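Local coordinates for putative diflavin flavoprotein A 3 (PDB 6H0C), which probably passes electrons from NADH to oxygen, reducing it to water, and is represented here by its flavodiiron core, a metallo-beta-lactamase-like domain followed by a flavodoxin-like one, at residues 47-52 with 75-80; 142-147 with 160-165. One frame throughout, in Å; residues are numbered along the deposited sequence.

Contact 1: 47-52 with 75-80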
loop_
_atom_site.group_PDB
_atom_site.type_symbol
_atom_site.label_atom_id
_atom_site.label_comp_id
_atom_site.label_asym_id
_atom_site.label_seq_id
_atom_site.Cartn_x
_atom_site.Cartn_y
_atom_site.Cartn_z
ATOM N N ASP A 47 16.379 15.089 21.692
ATOM C CA ASP A 47 15.767 15.419 22.982
ATOM C C ASP A 47 14.593 14.488 23.248
ATOM O O ASP A 47 14.353 14.071 24.384
ATOM C CB ASP A 47 15.303 16.871 23.024
ATOM C CG ASP A 47 16.449 17.851 22.918
ATOM O OD1 ASP A 47 17.611 17.454 23.165
ATOM O OD2 ASP A 47 16.178 19.022 22.585
ATOM N N LYS A 48 13.858 14.170 22.188
ATOM C CA LYS A 48 12.849 13.134 22.262
ATOM C C LYS A 48 13.215 12.015 21.303
ATOM O O LYS A 48 13.998 12.213 20.378
ATOM C CB LYS A 48 11.469 13.708 21.970
ATOM C CG LYS A 48 11.008 14.606 23.098
ATOM C CD LYS A 48 9.540 14.910 23.057
ATOM C CE LYS A 48 9.135 15.551 24.360
ATOM N NZ LYS A 48 9.586 14.693 25.490
ATOM N N ILE A 49 12.668 10.831 21.551
ATOM C CA ILE A 49 13.016 9.650 20.775
ATOM C C ILE A 49 11.806 9.144 20.017
ATOM O O ILE A 49 10.753 8.897 20.610
ATOM C CB ILE A 49 13.562 8.531 21.673
ATOM C CG1 ILE A 49 14.802 9.030 22.420
ATOM C CG2 ILE A 49 13.861 7.285 20.851
ATOM C CD1 ILE A 49 15.373 8.029 23.385
ATOM N N ALA A 50 11.959 8.999 18.704
ATOM C CA ALA A 50 10.864 8.541 17.848
ATOM C C ALA A 50 11.293 7.335 17.040
ATOM O O ALA A 50 12.405 7.299 16.504
ATOM C CB ALA A 50 10.394 9.652 16.923
ATOM N N LEU A 51 10.403 6.351 16.967
ATOM C CA LEU A 51 10.614 5.163 16.153
ATOM C C LEU A 51 9.588 5.128 15.025
ATOM O O LEU A 51 8.379 5.145 15.286
ATOM C CB LEU A 51 10.503 3.891 17.002
ATOM C CG LEU A 51 10.600 2.577 16.222
ATOM C CD1 LEU A 51 11.984 2.418 15.617
ATOM C CD2 LEU A 51 10.262 1.392 17.109
ATOM N N PHE A 52 10.068 5.091 13.778
ATOM C CA PHE A 52 9.197 4.944 12.607
ATOM C C PHE A 52 8.954 3.482 12.234
ATOM O O PHE A 52 9.909 2.732 12.017
ATOM C CB PHE A 52 9.797 5.631 11.377
ATOM C CG PHE A 52 9.887 7.139 11.468
ATOM C CD1 PHE A 52 9.004 7.941 10.748
ATOM C CD2 PHE A 52 10.893 7.756 12.217
ATOM C CE1 PHE A 52 9.108 9.329 10.789
ATOM C CE2 PHE A 52 11.001 9.144 12.266
ATOM C CZ PHE A 52 10.108 9.930 11.549
ATOM N N SER A 75 12.247 4.656 27.303
ATOM C CA SER A 75 12.639 6.008 26.910
ATOM C C SER A 75 12.063 6.399 25.550
ATOM O O SER A 75 12.255 7.524 25.082
ATOM C CB SER A 75 14.160 6.134 26.877
ATOM O OG SER A 75 14.710 5.253 25.913
ATOM N N LEU A 76 11.360 5.464 24.920
ATOM C CA LEU A 76 10.707 5.732 23.646
ATOM C C LEU A 76 9.551 6.720 23.809
ATOM O O LEU A 76 8.554 6.416 24.458
ATOM C CB LEU A 76 10.200 4.431 23.029
ATOM C CG LEU A 76 9.790 4.523 21.564
ATOM C CD1 LEU A 76 10.977 4.970 20.713
ATOM C CD2 LEU A 76 9.274 3.175 21.107
ATOM N N ASP A 77 9.684 7.900 23.212
ATOM C CA ASP A 77 8.640 8.915 23.302
ATOM C C ASP A 77 7.535 8.725 22.270
ATOM O O ASP A 77 6.351 8.917 22.578
ATOM C CB ASP A 77 9.232 10.314 23.139
ATOM C CG ASP A 77 10.146 10.693 24.284
ATOM O OD1 ASP A 77 9.637 10.871 25.408
ATOM O OD2 ASP A 77 11.368 10.821 24.060
ATOM N N TYR A 78 7.919 8.366 21.043
ATOM C CA TYR A 78 6.959 8.312 19.943
ATOM C C TYR A 78 7.106 7.089 19.075
ATOM O O TYR A 78 8.227 6.641 18.797
ATOM C CB TYR A 78 7.079 9.551 19.054
ATOM C CG TYR A 78 6.810 10.844 19.784
ATOM C CD1 TYR A 78 5.514 11.198 20.160
ATOM C CD2 TYR A 78 7.849 11.714 20.094
ATOM C CE1 TYR A 78 5.265 12.377 20.829
ATOM C CE2 TYR A 78 7.607 12.895 20.762
ATOM C CZ TYR A 78 6.314 13.221 21.125
ATOM O OH TYR A 78 6.074 14.402 21.786
ATOM N N VAL A 79 5.965 6.558 18.640
ATOM C CA VAL A 79 5.959 5.594 17.552
ATOM C C VAL A 79 5.183 6.190 16.372
ATOM O O VAL A 79 3.974 6.436 16.450
ATOM C CB VAL A 79 5.372 4.236 17.983
ATOM C CG1 VAL A 79 5.373 3.273 16.799
ATOM C CG2 VAL A 79 6.192 3.658 19.118
ATOM N N ILE A 80 5.907 6.442 15.283
ATOM C CA ILE A 80 5.343 7.098 14.119
ATOM C C ILE A 80 5.013 6.052 13.056
ATOM O O ILE A 80 5.872 5.243 12.685
ATOM C CB ILE A 80 6.317 8.159 13.559
ATOM C CG1 ILE A 80 6.669 9.172 14.645
ATOM C CG2 ILE A 80 5.718 8.869 12.357
ATOM C CD1 ILE A 80 7.612 10.264 14.169
#
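I80 lays its CD1 methyl over one face of the F52 ring, nearer the rim than the middle, with CD1 4.0 Å from the ring centroid in a CH-pi contact. The two residues are paired in neighbouring parallel strands, 49-52 and 78-80, the two strands of a beta-alpha-beta unit whose crossover helix is 60-70, within the metallo-beta-lactamase-like domain. Their side chains run alongside each other on the face that also carries A50 and Y78; there chi1 of -57° sets I80 CG1 beside the backbone N, and the extended chain beyond it carries CD1 to the F52 ring and to A50 CB. On that same face Y78 sets its ring edge against the aliphatic part of K48, CD of K48 lying 3.6 Å from CE2 of Y78. Toward the face that carries L51 and V79, L76 sets one branch, CD1, against CG2 of I49 and CB of L51. L51 joins the strands through both its peptide groups: its N donates to Y78 O, and its O receives I80 N at 2.8 Å. Where the pairing begins, I49 O accepts Y78 N at 2.9 Å and a weaker bond from D77 N. D77 extends the pairing with its carboxylate in place of a main-chain carbonyl. K48 NZ makes a long salt bridge to OD1 of D77, 3.8 Å away, whereas the other oxygen, OD2, takes the backbone N-H of I49 on its anti lone pair at 2.8 Å.

Contact 2: 142-147 with 160-165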
loop_
_atom_site.group_PDB
_atom_site.type_symbol
_atom_site.label_atom_id
_atom_site.label_comp_id
_atom_site.label_asym_id
_atom_site.label_seq_id
_atom_site.Cartn_x
_atom_site.Cartn_y
_atom_site.Cartn_z
ATOM N N HIS A 142 15.333 18.671 14.760
ATOM C CA HIS A 142 14.447 17.676 14.162
ATOM C C HIS A 142 12.992 18.082 14.375
ATOM O O HIS A 142 12.256 17.423 15.123
ATOM C CB HIS A 142 14.689 16.278 14.758
ATOM C CG HIS A 142 16.104 15.791 14.632
ATOM N ND1 HIS A 142 16.557 15.082 13.538
ATOM C CD2 HIS A 142 17.165 15.906 15.471
ATOM C CE1 HIS A 142 17.835 14.785 13.705
ATOM N NE2 HIS A 142 18.226 15.273 14.869
ATOM N N GLU A 143 12.575 19.178 13.748
ATOM C CA GLU A 143 11.168 19.534 13.811
ATOM C C GLU A 143 10.475 18.948 12.600
ATOM O O GLU A 143 10.504 19.514 11.507
ATOM C CB GLU A 143 10.934 21.040 13.885
ATOM C CG GLU A 143 9.480 21.336 14.249
ATOM C CD GLU A 143 9.187 22.806 14.441
ATOM O OE1 GLU A 143 10.115 23.626 14.267
ATOM O OE2 GLU A 143 8.023 23.139 14.766
ATOM N N LEU A 144 9.867 17.789 12.820
ATOM C CA LEU A 144 9.230 17.027 11.767
ATOM C C LEU A 144 7.995 17.739 11.227
ATOM O O LEU A 144 7.239 18.350 11.983
ATOM C CB LEU A 144 8.847 15.641 12.286
ATOM C CG LEU A 144 9.951 14.874 13.018
ATOM C CD1 LEU A 144 9.420 13.518 13.499
ATOM C CD2 LEU A 144 11.194 14.711 12.140
ATOM N N THR A 145 7.805 17.661 9.911
ATOM C CA THR A 145 6.564 18.093 9.276
ATOM C C THR A 145 5.880 16.881 8.636
ATOM O O THR A 145 6.538 16.048 8.008
ATOM C CB THR A 145 6.817 19.183 8.217
ATOM O OG1 THR A 145 7.299 20.362 8.868
ATOM C CG2 THR A 145 5.532 19.528 7.482
ATOM N N PHE A 146 4.566 16.771 8.798
ATOM C CA PHE A 146 3.865 15.603 8.280
ATOM C C PHE A 146 3.075 15.900 7.009
ATOM O O PHE A 146 2.515 16.980 6.847
ATOM C CB PHE A 146 2.960 15.027 9.374
ATOM C CG PHE A 146 3.725 14.560 10.578
ATOM C CD1 PHE A 146 3.908 15.397 11.671
ATOM C CD2 PHE A 146 4.318 13.303 10.594
ATOM C CE1 PHE A 146 4.643 14.974 12.776
ATOM C CE2 PHE A 146 5.050 12.875 11.689
ATOM C CZ PHE A 146 5.215 13.710 12.783
ATOM N N ILE A 147 3.049 14.925 6.109
ATOM C CA ILE A 147 2.339 15.025 4.838
ATOM C C ILE A 147 1.510 13.769 4.566
ATOM O O ILE A 147 2.066 12.744 4.144
ATOM C CB ILE A 147 3.307 15.210 3.636
ATOM C CG1 ILE A 147 4.333 16.312 3.912
ATOM C CG2 ILE A 147 2.504 15.478 2.360
ATOM C CD1 ILE A 147 5.660 15.811 4.415
ATOM N N THR A 160 6.795 11.892 6.246
ATOM C CA THR A 160 7.369 12.781 7.249
ATOM C C THR A 160 8.676 13.393 6.758
ATOM O O THR A 160 9.523 12.685 6.224
ATOM C CB THR A 160 7.663 12.029 8.564
ATOM O OG1 THR A 160 6.510 11.281 8.968
ATOM C CG2 THR A 160 8.079 13.013 9.667
ATOM N N TYR A 161 8.847 14.697 6.945
ATOM C CA TYR A 161 10.090 15.348 6.569
ATOM C C TYR A 161 10.856 15.815 7.798
ATOM O O TYR A 161 10.289 16.470 8.671
ATOM C CB TYR A 161 9.818 16.537 5.650
ATOM C CG TYR A 161 11.081 17.224 5.181
ATOM C CD1 TYR A 161 12.004 16.548 4.398
ATOM C CD2 TYR A 161 11.351 18.548 5.521
ATOM C CE1 TYR A 161 13.158 17.160 3.960
ATOM C CE2 TYR A 161 12.507 19.175 5.092
ATOM C CZ TYR A 161 13.409 18.475 4.303
ATOM O OH TYR A 161 14.573 19.074 3.864
ATOM N N ASP A 162 12.138 15.468 7.869
ATOM C CA ASP A 162 13.022 15.964 8.928
ATOM C C ASP A 162 13.989 16.989 8.341
ATOM O O ASP A 162 14.934 16.627 7.639
ATOM C CB ASP A 162 13.801 14.813 9.583
ATOM C CG ASP A 162 14.645 15.267 10.776
ATOM O OD1 ASP A 162 14.791 16.497 10.991
ATOM O OD2 ASP A 162 15.182 14.384 11.493
ATOM N N PRO A 163 13.753 18.279 8.626
ATOM C CA PRO A 163 14.578 19.333 8.031
ATOM C C PRO A 163 16.026 19.306 8.527
ATOM O O PRO A 163 16.908 19.799 7.830
ATOM C CB PRO A 163 13.868 20.619 8.465
ATOM C CG PRO A 163 13.109 20.238 9.697
ATOM C CD PRO A 163 12.671 18.826 9.462
ATOM N N ARG A 164 16.275 18.734 9.698
ATOM C CA ARG A 164 17.644 18.668 10.223
ATOM C C ARG A 164 18.549 17.785 9.355
ATOM O O ARG A 164 19.717 18.099 9.134
ATOM C CB ARG A 164 17.639 18.148 11.667
ATOM C CG ARG A 164 19.029 17.935 12.266
ATOM C CD ARG A 164 19.833 19.244 12.313
ATOM N NE ARG A 164 21.179 19.058 12.863
ATOM C CZ ARG A 164 22.259 18.821 12.125
ATOM N NH1 ARG A 164 22.158 18.745 10.802
ATOM N NH2 ARG A 164 23.444 18.659 12.705
ATOM N N THR A 165 17.994 16.682 8.860
ATOM C CA THR A 165 18.759 15.677 8.129
ATOM C C THR A 165 18.421 15.656 6.640
ATOM O O THR A 165 19.069 14.945 5.861
ATOM C CB THR A 165 18.500 14.271 8.700
ATOM O OG1 THR A 165 17.094 13.984 8.613
ATOM C CG2 THR A 165 18.942 14.191 10.156
#
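D162 OD2 receives the ND1 hydrogen of H142 at 2.6 Å, the shortest polar bond between 142-147 and 160-165, and an almost straight one (177°). The oxygen lies in the imidazole plane and offers its syn lone pair, although ring and carboxylate are turned 61° apart. With CG anti to its backbone N (chi1 -175°), D162 also turns OD1 toward the backbone that follows, where R164 N approaches from above the carboxylate plane at 3.0 Å and closes an Asx turn. The carboxylate is thus held through both oxygens, one by a ring and one by the main chain. NE2 of H142 is hydrogen-bonded to D13, so acidic groups engage both ring nitrogens, which would probably favour a positively charged imidazole. R164 lays its CG over one face of that ring, 3.8 Å from the centroid, before its chain bends away at chi2; CG2 of T165 meets the ring edge. Strands 143-148 and 158-162 form an antiparallel beta hairpin in the second sheet of the metallo-beta-lactamase-like domain, in which T145 and Y161 are a hydrogen-bonded pair: T145 N donates to Y161 O, and Y161 N returns to T145 O at 2.9 Å. F146 and T160, the next, non-hydrogen-bonded pair, run side by side, T160 OG1 standing 3.4 Å from F146 CD2. L144 reaches with its CD2 branch to CB of D162, 3.7 Å away, and sets its CB against the methyl of T160. Strand 135-137 flanks the hairpin beyond 143-148, and strand 167-171 beyond 158-162; L144 and T160 face F52 of strand 49-52, while I44 of strand 37-45 touches H142, L144 and D162.

Overall arrangement
Contacts 1 and 2 belong to the two different beta-sheets of the metallo-beta-lactamase-like domain, and their centres lie 14 Å apart. Contact 1 is parallel pairing across a helical crossover, contact 2 a hairpin of antiparallel strands. The sheets pack together mainly through apolar groups, I80 CD1 3.8 Å from L144 CD1, with the T160 hydroxyl oxygen OG1 also against the F52 ring, 3.7 Å from CE1. The side-chain polar bonds sit where the strands give way to loop: in contact 1, the partly buried one, a partly exposed aspartate serves the backbone beside a long salt bridge; in the more buried contact 2, a buried histidine-carboxylate pair borders an exposed turn.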